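PDB 4F7A: SusD/RagB family nutrient-binding outer membrane lipoprotein from Bacteroides vulgatus, which probably binds mucin O-glycans at the outer membrane, as a SusD-like lipoprotein that captures glycans as nutrients. Local coordinates for residues W44-T48 against F49-N53; E123-H126 against R127-D130; I241-G245 against K246-N250; G254-W258 against G259-M263; Q321-T324 against A325-A329. All blocks are in the same frame, centred on the assembly; numbering follows the deposited sequence.

All five contacts are local, and along the chain they stand in series, with none nested in or crossing another. From the N terminus, contact 1 closes the end of helix 44-51, and contact 2 holds turns inside the buried helix 111-132; the two meet through Gln-50 and Arg-127. Contact 3 is the turn that leads from strand 241-243 toward helix 251-257, and contact 4 ends that helix before strand 262-263, packing back on contact 1 through Trp-258 and Val-255. Contact 5 is a loop turn just before strand 329-332. Backbone bonds join it to contact 3, one in the antiparallel pairing of strands 241-243 and 329-332, another between the loops at Asn-250 and Ala-325.

Contact 1 (W44-T48 against F49-N53); sequences WPWQT and FQNLN
Pro-45, Trp-46 and Gln-47 meet the residues from Phe-49 to Leu-52 first through the backbone. Phe-49 N donates to Pro-45 O at 3.0 Å and Gln-50 N to Trp-46 O at 3.0 Å, both ordinary helical bonds. Asn-51 N reaches the same Trp-46 O only weakly. Leu-52 N then skips one residue further back than a normal turn and bonds Gln-47 O at 2.9 Å. That five-residue step belongs to a wider pi-type turn with which helix 44-51 ends, within a largely helical, TPR-like SusD fold.

Apolar contact centres on the Trp-46 indole. With its CG anti to the backbone N (chi1 -179°), the ring lies forward along the helix, alongside Gln-50 and Asn-51, and its CZ3 comes within 3.5 Å of Asn-51 CB; the amide plane of Asn-51 is turned 24° from the ring. The Gln-50 chain runs obliquely past the indole along its NE1-CZ2 side, its CG 3.9 Å from Trp-46 CZ2. Beside them, Gln-47 CG rests on Leu-52 CD1 at 3.9 Å.

Among polar groups, a water accepts from Gln-47 NE2 at 2.9 Å and donates to Asn-51 OD1 at 2.8 Å, tying the two amides. Asn-51 ND2 is taken by Asp-55. Gln-50 NE2 serves Asp-55 and Glu-434, while Gln-50 OE1 receives Arg-127. Thr-48 OG1 has Ser-84 as its partner.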
# COMPACT_ATOMS: atom_id res chain seq x y z
N TRP A 44 -0.25 -8.73 -16.86
CA TRP A 44 0.89 -7.97 -17.38
C TRP A 44 0.81 -6.45 -17.08
O TRP A 44 1.84 -5.84 -16.78
CB TRP A 44 1.20 -8.30 -18.86
CG TRP A 44 0.18 -7.81 -19.85
CD1 TRP A 44 -0.86 -8.52 -20.39
CD2 TRP A 44 0.10 -6.49 -20.40
NE1 TRP A 44 -1.59 -7.71 -21.24
CE2 TRP A 44 -1.01 -6.46 -21.26
CE3 TRP A 44 0.87 -5.33 -20.24
CZ2 TRP A 44 -1.39 -5.31 -21.96
CZ3 TRP A 44 0.50 -4.18 -20.94
CH2 TRP A 44 -0.63 -4.18 -21.79
N PRO A 45 -0.40 -5.84 -17.08
CA PRO A 45 -0.42 -4.42 -16.65
C PRO A 45 -0.08 -4.22 -15.18
O PRO A 45 0.72 -3.34 -14.84
CB PRO A 45 -1.85 -3.97 -16.95
CG PRO A 45 -2.26 -4.88 -18.07
CD PRO A 45 -1.71 -6.21 -17.63
N TRP A 46 -0.64 -5.07 -14.32
CA TRP A 46 -0.37 -4.98 -12.89
C TRP A 46 1.12 -5.14 -12.60
O TRP A 46 1.64 -4.52 -11.66
CB TRP A 46 -1.19 -6.00 -12.11
CG TRP A 46 -0.95 -5.92 -10.65
CD1 TRP A 46 -1.54 -5.06 -9.77
CD2 TRP A 46 -0.01 -6.69 -9.89
NE1 TRP A 46 -1.05 -5.25 -8.52
CE2 TRP A 46 -0.11 -6.25 -8.55
CE3 TRP A 46 0.86 -7.74 -10.19
CZ2 TRP A 46 0.67 -6.79 -7.52
CZ3 TRP A 46 1.63 -8.30 -9.14
CH2 TRP A 46 1.54 -7.81 -7.84
N GLN A 47 1.82 -5.94 -13.40
CA GLN A 47 3.22 -6.21 -13.13
C GLN A 47 4.03 -4.92 -13.11
O GLN A 47 4.89 -4.75 -12.25
CB GLN A 47 3.81 -7.22 -14.11
CG GLN A 47 5.31 -7.54 -13.82
CD GLN A 47 5.94 -8.43 -14.89
OE1 GLN A 47 5.63 -8.30 -16.07
NE2 GLN A 47 6.85 -9.32 -14.48
N THR A 48 3.76 -4.00 -14.04
CA THR A 48 4.42 -2.66 -14.03
C THR A 48 3.72 -1.60 -13.20
O THR A 48 4.36 -0.67 -12.72
CB THR A 48 4.66 -2.12 -15.48
OG1 THR A 48 3.40 -1.81 -16.09
CG2 THR A 48 5.42 -3.17 -16.34
N PHE A 49 2.40 -1.72 -13.03
CA PHE A 49 1.62 -0.85 -12.12
C PHE A 49 2.27 -0.84 -10.74
O PHE A 49 2.62 0.22 -10.20
CB PHE A 49 0.17 -1.39 -12.04
CG PHE A 49 -0.84 -0.44 -11.38
CD1 PHE A 49 -0.88 -0.27 -10.01
CD2 PHE A 49 -1.79 0.20 -12.14
CE1 PHE A 49 -1.83 0.58 -9.43
CE2 PHE A 49 -2.74 1.03 -11.57
CZ PHE A 49 -2.75 1.23 -10.22
N GLN A 50 2.49 -2.03 -10.21
CA GLN A 50 2.94 -2.18 -8.85
C GLN A 50 4.09 -3.16 -8.60
O GLN A 50 4.94 -2.89 -7.74
CB GLN A 50 1.70 -2.55 -8.03
CG GLN A 50 1.91 -3.17 -6.74
CD GLN A 50 0.69 -3.05 -5.81
OE1 GLN A 50 -0.42 -2.63 -6.20
NE2 GLN A 50 0.91 -3.45 -4.60
N ASN A 51 4.11 -4.31 -9.26
CA ASN A 51 5.02 -5.37 -8.82
C ASN A 51 6.49 -5.03 -9.04
O ASN A 51 7.33 -5.32 -8.17
CB ASN A 51 4.71 -6.72 -9.47
CG ASN A 51 5.35 -7.87 -8.73
OD1 ASN A 51 6.07 -8.66 -9.33
ND2 ASN A 51 5.08 -7.99 -7.40
N LEU A 52 6.80 -4.39 -10.16
CA LEU A 52 8.18 -3.98 -10.43
C LEU A 52 8.56 -2.60 -9.87
O LEU A 52 9.69 -2.12 -10.09
CB LEU A 52 8.47 -4.04 -11.92
CG LEU A 52 8.55 -5.42 -12.55
CD1 LEU A 52 8.49 -5.28 -14.07
CD2 LEU A 52 9.81 -6.20 -12.12
N ASN A 53 7.64 -1.97 -9.15
CA ASN A 53 7.92 -0.73 -8.44
C ASN A 53 7.70 -0.92 -6.93
O ASN A 53 8.57 -1.41 -6.21
CB ASN A 53 7.02 0.38 -9.01
CG ASN A 53 7.30 0.65 -10.45
OD1 ASN A 53 8.32 1.26 -10.79
ND2 ASN A 53 6.40 0.23 -11.31
O HOH W 1 7.61 -9.06 -11.67

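Contact 2 (E123-H126 against R127-D130); sequences EAMH and RITD
In the C-terminal half of the long helix 111-132, one of the buried helices of this TPR-like fold, His-126 lies against Arg-127 and Asp-130 while Met-125, a selenomethionine, leans on Ile-128. The helical ladder runs through them: Thr-129 N donates to Met-125 O at 3.1 Å, and Asp-130 N to His-126 O at 2.9 Å. Ile-128 N also approaches Met-125 O, but weakly.

The imidazole of His-126 stands between its backbone N and carbonyl carbon (chi1 85°), which folds it over the peptide that follows, so that Arg-127 N sits 3.2 Å from His-126 CG against one face. Arg-127 CG lies over the same face, a CH-pi contact 4.1 Å from the His-126 ring centroid and offset toward the rim. At its CD2 corner the histidine meets Asp-130 obliquely: CD2 of His-126 is 3.6 Å from Asp-130 OD2, with ring and carboxylate planes almost perpendicular at 86°. The apolar pair is looser, Met-125 SE lying 4.2 Å from Ile-128 CG1.

The polar ends have other partners within the protein. His-126 ND1 bonds Val-122 O one turn earlier. A water takes Arg-127 NE at 3.0 Å and donates to Ala-124 O, while NH1 makes a salt bridge with Glu-434 and NH2 bonds Ile-32 O. Asp-130 holds Arg-210 in a salt bridge and Tyr-155 and Trp-504 by hydrogen bonds. Arg-127 and Asp-130 each have an opposite charge as partner, which would favour their ionised forms inside the protein.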
# COMPACT_ATOMS: atom_id res chain seq x y z
N GLU A 123 -9.70 5.72 -1.92
CA GLU A 123 -8.88 4.49 -1.86
C GLU A 123 -7.95 4.37 -3.08
O GLU A 123 -6.78 4.06 -2.94
CB GLU A 123 -9.76 3.24 -1.72
CG GLU A 123 -9.01 1.91 -1.94
CD GLU A 123 -7.89 1.65 -0.96
OE1 GLU A 123 -7.85 2.31 0.12
OE2 GLU A 123 -7.04 0.77 -1.27
N ALA A 124 -8.48 4.59 -4.28
CA ALA A 124 -7.68 4.51 -5.50
C ALA A 124 -6.63 5.61 -5.57
O ALA A 124 -5.48 5.36 -5.87
CB ALA A 124 -8.58 4.59 -6.76
N MSE A 125 -7.04 6.85 -5.32
CA MSE A 125 -6.19 7.96 -5.68
C MSE A 125 -5.16 8.34 -4.62
O MSE A 125 -4.16 8.96 -4.94
CB MSE A 125 -7.04 9.17 -6.07
CG MSE A 125 -7.97 8.90 -7.26
SE MSE A 125 -7.11 8.08 -8.77
CE MSE A 125 -6.14 9.63 -9.38
N HIS A 126 -5.37 7.98 -3.36
CA HIS A 126 -4.32 8.25 -2.36
C HIS A 126 -3.11 7.40 -2.71
O HIS A 126 -1.99 7.84 -2.51
CB HIS A 126 -4.81 8.06 -0.91
CG HIS A 126 -4.72 6.65 -0.41
ND1 HIS A 126 -5.64 5.69 -0.76
CD2 HIS A 126 -3.80 6.04 0.37
CE1 HIS A 126 -5.30 4.54 -0.19
NE2 HIS A 126 -4.19 4.72 0.49
N ARG A 127 -3.33 6.21 -3.29
CA ARG A 127 -2.23 5.37 -3.77
C ARG A 127 -1.39 6.03 -4.89
O ARG A 127 -0.18 5.82 -4.97
CB ARG A 127 -2.77 4.02 -4.25
CG ARG A 127 -3.25 3.12 -3.13
CD ARG A 127 -4.24 2.05 -3.62
NE ARG A 127 -3.78 1.21 -4.73
CZ ARG A 127 -3.03 0.10 -4.62
NH1 ARG A 127 -2.56 -0.31 -3.46
NH2 ARG A 127 -2.73 -0.60 -5.71
N ILE A 128 -2.04 6.85 -5.71
CA ILE A 128 -1.37 7.57 -6.80
C ILE A 128 -0.59 8.79 -6.29
O ILE A 128 0.57 8.96 -6.66
CB ILE A 128 -2.39 7.98 -7.92
CG1 ILE A 128 -3.15 6.73 -8.43
CG2 ILE A 128 -1.70 8.73 -9.06
CD1 ILE A 128 -2.24 5.59 -8.96
N THR A 129 -1.20 9.63 -5.46
CA THR A 129 -0.44 10.74 -4.90
C THR A 129 0.71 10.22 -4.06
O THR A 129 1.77 10.81 -4.06
CB THR A 129 -1.27 11.79 -4.08
OG1 THR A 129 -0.37 12.82 -3.62
CG2 THR A 129 -1.95 11.16 -2.89
N ASP A 130 0.51 9.11 -3.36
CA ASP A 130 1.61 8.57 -2.54
C ASP A 130 2.79 8.03 -3.40
O ASP A 130 3.91 7.87 -2.90
CB ASP A 130 1.10 7.48 -1.58
CG ASP A 130 0.24 8.03 -0.46
OD1 ASP A 130 0.15 9.29 -0.28
OD2 ASP A 130 -0.38 7.20 0.24
O HOH W 2 -4.87 2.85 -6.95

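Contact 3 (I241-G245 against K246-N250); sequences IQISG and KGYQN. With ACT (acetate ion), chain F.
Gly-245, Tyr-248 and Ile-243 carry this contact, a type I' beta turn from Gly-245 to Tyr-248 that follows strand 241-243. Tyr-248 N closes the turn on Gly-245 O at 3.0 Å, although the donor stands above the carbonyl plane. Gly-245 itself adopts a backbone shape (phi 108°) that any side chain would crowd against the preceding carbonyl, and Lys-246 and Gly-247 at the corner also have positive phi.

Tyr-248 swings its ring back over the strand end. Its CG is anti to the backbone N (chi1 179°), which carries the phenol across Ile-243, whose CG2 sits squarely over the middle of one face: 3.8 Å from the Tyr-248 ring centroid and 7° off the normal, a clean CH-pi contact. The two side chains cross at about a right angle, and the phenol oxygen reaches on to Tyr-33 O.

A water bridges the open arms of the turn, accepting from Gly-245 N at 3.1 Å and donating to Tyr-248 O at 2.7 Å. That same Tyr-248 O also accepts from Gln-249 NE2 at 3.0 Å. Outside the turn an acetate, probably from the crystallisation liquor, takes the amide of Gly-247, its O lying 3.0 Å from Gly-247 N. The corner thus presents an N-H to a small anion, while Tyr-248, by a dispersive CH-pi contact, ties the turn to the end of the strand.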
# COMPACT_ATOMS: atom_id res chain seq x y z
N ILE A 241 -10.77 -5.07 4.28
CA ILE A 241 -11.11 -4.62 2.93
C ILE A 241 -10.19 -5.37 1.98
O ILE A 241 -8.97 -5.29 2.08
CB ILE A 241 -10.92 -3.10 2.76
CG1 ILE A 241 -11.68 -2.32 3.86
CG2 ILE A 241 -11.35 -2.66 1.34
CD1 ILE A 241 -13.20 -2.67 4.04
N GLN A 242 -10.81 -6.10 1.06
CA GLN A 242 -10.09 -6.95 0.12
C GLN A 242 -10.98 -7.19 -1.09
O GLN A 242 -12.19 -7.33 -0.96
CB GLN A 242 -9.72 -8.28 0.76
CG GLN A 242 -10.85 -9.03 1.42
CD GLN A 242 -10.35 -10.23 2.21
OE1 GLN A 242 -9.20 -10.26 2.61
NE2 GLN A 242 -11.20 -11.20 2.43
N ILE A 243 -10.36 -7.21 -2.25
CA ILE A 243 -11.09 -7.25 -3.52
C ILE A 243 -11.32 -8.66 -4.03
O ILE A 243 -10.37 -9.45 -4.13
CB ILE A 243 -10.37 -6.47 -4.61
CG1 ILE A 243 -10.15 -5.01 -4.19
CG2 ILE A 243 -11.17 -6.57 -5.97
CD1 ILE A 243 -11.43 -4.18 -3.89
N SER A 244 -12.56 -8.95 -4.37
CA SER A 244 -12.92 -10.23 -4.99
C SER A 244 -14.29 -10.18 -5.61
O SER A 244 -15.14 -9.36 -5.25
CB SER A 244 -12.87 -11.39 -3.97
OG SER A 244 -13.87 -11.26 -2.96
N GLY A 245 -14.50 -11.10 -6.55
CA GLY A 245 -15.81 -11.33 -7.16
C GLY A 245 -15.84 -10.82 -8.59
O GLY A 245 -14.88 -10.20 -9.08
N LYS A 246 -16.95 -11.11 -9.26
CA LYS A 246 -17.19 -10.72 -10.66
C LYS A 246 -16.07 -11.12 -11.63
O LYS A 246 -15.78 -10.41 -12.58
CB LYS A 246 -17.51 -9.21 -10.75
CG LYS A 246 -18.82 -8.82 -10.03
CD LYS A 246 -19.30 -7.43 -10.45
CE LYS A 246 -20.63 -7.05 -9.84
NZ LYS A 246 -21.76 -7.53 -10.68
N GLY A 247 -15.46 -12.27 -11.38
CA GLY A 247 -14.37 -12.77 -12.23
C GLY A 247 -12.98 -12.17 -11.98
O GLY A 247 -12.02 -12.54 -12.65
N TYR A 248 -12.85 -11.24 -11.02
CA TYR A 248 -11.54 -10.68 -10.67
C TYR A 248 -10.56 -11.79 -10.32
O TYR A 248 -10.90 -12.74 -9.65
CB TYR A 248 -11.67 -9.75 -9.48
CG TYR A 248 -10.38 -9.13 -9.00
CD1 TYR A 248 -9.84 -8.01 -9.63
CD2 TYR A 248 -9.73 -9.63 -7.88
CE1 TYR A 248 -8.69 -7.40 -9.17
CE2 TYR A 248 -8.55 -9.02 -7.40
CZ TYR A 248 -8.05 -7.91 -8.05
OH TYR A 248 -6.90 -7.32 -7.57
N GLN A 249 -9.33 -11.66 -10.79
CA GLN A 249 -8.27 -12.61 -10.45
C GLN A 249 -7.19 -11.81 -9.75
O GLN A 249 -6.91 -10.67 -10.15
CB GLN A 249 -7.71 -13.26 -11.72
CG GLN A 249 -8.73 -14.00 -12.60
CD GLN A 249 -9.18 -15.29 -11.99
OE1 GLN A 249 -8.62 -16.36 -12.28
NE2 GLN A 249 -10.21 -15.23 -11.14
N ASN A 250 -6.57 -12.38 -8.73
CA ASN A 250 -5.52 -11.71 -8.02
C ASN A 250 -4.25 -11.68 -8.89
O ASN A 250 -3.69 -12.72 -9.21
CB ASN A 250 -5.25 -12.42 -6.69
CG ASN A 250 -4.32 -11.65 -5.79
OD1 ASN A 250 -3.30 -11.14 -6.24
ND2 ASN A 250 -4.65 -11.58 -4.49
C ACT F . -15.75 -15.34 -8.93
O ACT F . -15.47 -14.11 -9.00
OXT ACT F . -16.05 -15.90 -10.02
CH3 ACT F . -15.72 -16.10 -7.64
O HOH W 3 -12.00 -12.81 -7.20

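Contact 4 (G254-W258 against G259-M263); sequences GVAGW and GETYM
Val-255, Thr-261 and Glu-260 form the close-packed side of this helix end. Val-255 CG1, anti to its own backbone N, lies 3.7 Å from Thr-261 CG2 and 3.8 Å from Glu-260 CB, and Val-255 also backs onto Trp-46 and Asn-51 of helix 44-51. Thr-261 places OG1 between its backbone N and carbonyl carbon (chi1 55°), which lays the oxygen over Ala-256, 3.3 Å from Ala-256 CB. There the hydroxyl is buried and finds no polar partner in the model.

The other side is looser and exposed. Trp-258 turns its ring away from the strand that follows, toward Trp-44 and Gln-47, and meets Glu-260 through OE2, 3.7 Å from both Trp-258 CB and Trp-258 CE3, the carboxylate and ring planes being 31° apart. Glu-260 OE1 takes a weak bond from Gln-47 and lies close to the acid of Asp-63, where like charges would tend to raise the affinity for a proton.

Between these sides two backbone bonds stop the helix. Gly-259 N donates to Ala-256 O at 2.9 Å, and Glu-260 N donates to Val-255 O at 3.3 Å. With the positive phi (81°) of Gly-259, the pair makes a Schellman motif, the C-terminal cap of helix 251-257.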
# COMPACT_ATOMS: atom_id res chain seq x y z
N GLY A 254 -0.98 -14.27 -10.54
CA GLY A 254 -0.63 -14.36 -11.96
C GLY A 254 0.85 -14.21 -12.22
O GLY A 254 1.43 -15.02 -12.94
N VAL A 255 1.47 -13.18 -11.61
CA VAL A 255 2.93 -12.98 -11.71
C VAL A 255 3.69 -14.12 -11.04
O VAL A 255 4.74 -14.55 -11.54
CB VAL A 255 3.35 -11.59 -11.18
CG1 VAL A 255 4.85 -11.37 -11.30
CG2 VAL A 255 2.58 -10.48 -11.95
N ALA A 256 3.16 -14.64 -9.94
CA ALA A 256 3.75 -15.83 -9.29
C ALA A 256 3.73 -17.02 -10.25
O ALA A 256 4.68 -17.81 -10.29
CB ALA A 256 3.04 -16.18 -8.03
N GLY A 257 2.66 -17.14 -11.03
CA GLY A 257 2.53 -18.19 -12.02
C GLY A 257 3.57 -18.10 -13.12
O GLY A 257 3.93 -19.10 -13.70
N TRP A 258 4.06 -16.89 -13.39
CA TRP A 258 5.19 -16.72 -14.31
C TRP A 258 6.56 -16.98 -13.68
O TRP A 258 7.57 -16.88 -14.35
CB TRP A 258 5.21 -15.30 -14.87
CG TRP A 258 4.00 -14.90 -15.63
CD1 TRP A 258 3.07 -15.72 -16.21
CD2 TRP A 258 3.65 -13.56 -15.99
NE1 TRP A 258 2.13 -14.96 -16.88
CE2 TRP A 258 2.47 -13.64 -16.76
CE3 TRP A 258 4.21 -12.31 -15.75
CZ2 TRP A 258 1.83 -12.50 -17.27
CZ3 TRP A 258 3.58 -11.18 -16.25
CH2 TRP A 258 2.41 -11.29 -17.01
N GLY A 259 6.59 -17.27 -12.39
CA GLY A 259 7.83 -17.53 -11.70
C GLY A 259 8.60 -16.29 -11.28
O GLY A 259 9.81 -16.36 -11.13
N GLU A 260 7.92 -15.17 -11.04
CA GLU A 260 8.61 -13.86 -10.88
C GLU A 260 8.42 -13.15 -9.53
O GLU A 260 8.79 -11.99 -9.41
CB GLU A 260 8.21 -12.92 -12.04
CG GLU A 260 8.84 -13.33 -13.36
CD GLU A 260 8.52 -12.38 -14.50
OE1 GLU A 260 8.93 -11.21 -14.44
OE2 GLU A 260 7.89 -12.82 -15.47
N THR A 261 7.90 -13.85 -8.52
CA THR A 261 7.66 -13.24 -7.20
C THR A 261 8.46 -13.92 -6.09
O THR A 261 7.98 -14.84 -5.45
CB THR A 261 6.16 -13.30 -6.87
OG1 THR A 261 5.72 -14.66 -6.97
CG2 THR A 261 5.35 -12.41 -7.83
N TYR A 262 9.70 -13.47 -5.90
CA TYR A 262 10.58 -14.00 -4.87
C TYR A 262 10.53 -13.12 -3.64
O TYR A 262 10.20 -11.93 -3.70
CB TYR A 262 12.04 -14.10 -5.37
CG TYR A 262 12.25 -15.23 -6.32
CD1 TYR A 262 11.78 -15.16 -7.64
CD2 TYR A 262 12.85 -16.41 -5.91
CE1 TYR A 262 11.97 -16.20 -8.52
CE2 TYR A 262 13.02 -17.47 -6.79
CZ TYR A 262 12.57 -17.36 -8.09
OH TYR A 262 12.74 -18.42 -8.98
N MSE A 263 10.88 -13.74 -2.52
CA MSE A 263 11.06 -13.08 -1.24
C MSE A 263 12.17 -12.03 -1.28
O MSE A 263 13.22 -12.27 -1.85
CB MSE A 263 11.45 -14.16 -0.22
CG MSE A 263 11.36 -13.73 1.22
SE MSE A 263 11.90 -15.17 2.36
CE MSE A 263 10.94 -14.66 3.97

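Contact 5 (Q321-T324 against A325-A329)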
# COMPACT_ATOMS: atom_id res chain seq x y z
N GLN A 321 0.08 -21.56 -2.35
CA GLN A 321 -1.14 -22.08 -1.72
C GLN A 321 -1.82 -20.94 -0.99
O GLN A 321 -3.04 -20.86 -0.95
CB GLN A 321 -0.85 -23.22 -0.72
CG GLN A 321 -0.49 -24.55 -1.37
CD GLN A 321 -0.12 -25.63 -0.36
OE1 GLN A 321 0.19 -25.33 0.80
NE2 GLN A 321 -0.15 -26.88 -0.79
N THR A 322 -1.03 -20.04 -0.41
CA THR A 322 -1.56 -18.87 0.29
C THR A 322 -2.11 -17.82 -0.68
O THR A 322 -3.22 -17.29 -0.49
CB THR A 322 -0.47 -18.24 1.15
OG1 THR A 322 -0.02 -19.23 2.07
CG2 THR A 322 -1.00 -17.01 1.92
N ILE A 323 -1.34 -17.52 -1.73
CA ILE A 323 -1.75 -16.52 -2.72
C ILE A 323 -2.12 -17.26 -4.04
O ILE A 323 -1.24 -17.81 -4.73
CB ILE A 323 -0.65 -15.47 -2.94
CG1 ILE A 323 -0.33 -14.71 -1.63
CG2 ILE A 323 -1.08 -14.45 -4.06
CD1 ILE A 323 -1.50 -13.96 -0.97
N THR A 324 -3.41 -17.28 -4.35
CA THR A 324 -3.95 -17.92 -5.56
C THR A 324 -4.75 -16.91 -6.35
O THR A 324 -5.05 -15.83 -5.86
CB THR A 324 -4.87 -19.12 -5.22
OG1 THR A 324 -6.14 -18.64 -4.72
CG2 THR A 324 -4.23 -20.04 -4.17
N ALA A 325 -5.14 -17.27 -7.57
CA ALA A 325 -5.96 -16.39 -8.40
C ALA A 325 -7.26 -15.99 -7.71
O ALA A 325 -7.76 -14.86 -7.91
CB ALA A 325 -6.27 -17.09 -9.75
N SER A 326 -7.84 -16.91 -6.92
CA SER A 326 -9.12 -16.64 -6.26
C SER A 326 -8.95 -15.99 -4.88
O SER A 326 -9.94 -15.75 -4.17
CB SER A 326 -9.97 -17.92 -6.16
OG SER A 326 -9.35 -18.84 -5.30
N THR A 327 -7.72 -15.71 -4.48
CA THR A 327 -7.47 -15.06 -3.18
C THR A 327 -7.90 -13.57 -3.23
O THR A 327 -7.41 -12.83 -4.07
CB THR A 327 -5.97 -15.12 -2.82
OG1 THR A 327 -5.57 -16.50 -2.71
CG2 THR A 327 -5.70 -14.38 -1.51
N PRO A 328 -8.80 -13.13 -2.32
CA PRO A 328 -9.11 -11.69 -2.35
C PRO A 328 -7.83 -10.84 -2.18
O PRO A 328 -6.93 -11.24 -1.43
CB PRO A 328 -10.06 -11.51 -1.16
CG PRO A 328 -10.69 -12.83 -0.96
CD PRO A 328 -9.58 -13.83 -1.29
N ALA A 329 -7.74 -9.72 -2.89
CA ALA A 329 -6.59 -8.83 -2.82
C ALA A 329 -6.75 -7.86 -1.66
O ALA A 329 -7.57 -6.95 -1.72
CB ALA A 329 -6.44 -8.04 -4.14
O HOH W 4 -6.54 -17.70 -0.71
O HOH W 5 -7.51 -20.95 -4.88
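This is a surface turn in the loop before strand 329-332, a type I beta turn from Thr-324 to Thr-327 reinforced by a side-chain bond. Thr-327 N donates to Thr-324 O at 3.0 Å, the donor standing well above the carbonyl plane. In return Thr-327 OG1 accepts from Thr-324 N at 2.8 Å with a near-straight angle of 161°. The hydroxyl gets there because it lies beside its own backbone N, anti to the carbonyl carbon (chi1 -62°), so the two residues are bonded both ways across the turn, their side chains crossing at about a right angle.

Two further hydroxyls gather round that of Thr-324. Thr-324 OG1 is 3.0 Å from Thr-327 OG1 and 3.3 Å from Ser-326 OG, and a water joins Thr-324 OG1 (2.7 Å) to Ser-326 OG (2.8 Å). Ile-323 CD1, by contrast, only brushes Thr-327 CG2 at 4.3 Å, and Ile-323 packs instead on Leu-252 and Ala-253 of helix 251-257.

Beyond the turn, Ala-325 and Thr-327 bond Asn-250, linking it to the neighbouring loop. A hydroxyl thus answers the amide of Thr-324, while the Thr-324 and Ser-326 hydroxyls share a water, and the geometry would allow more than one arrangement of their protons.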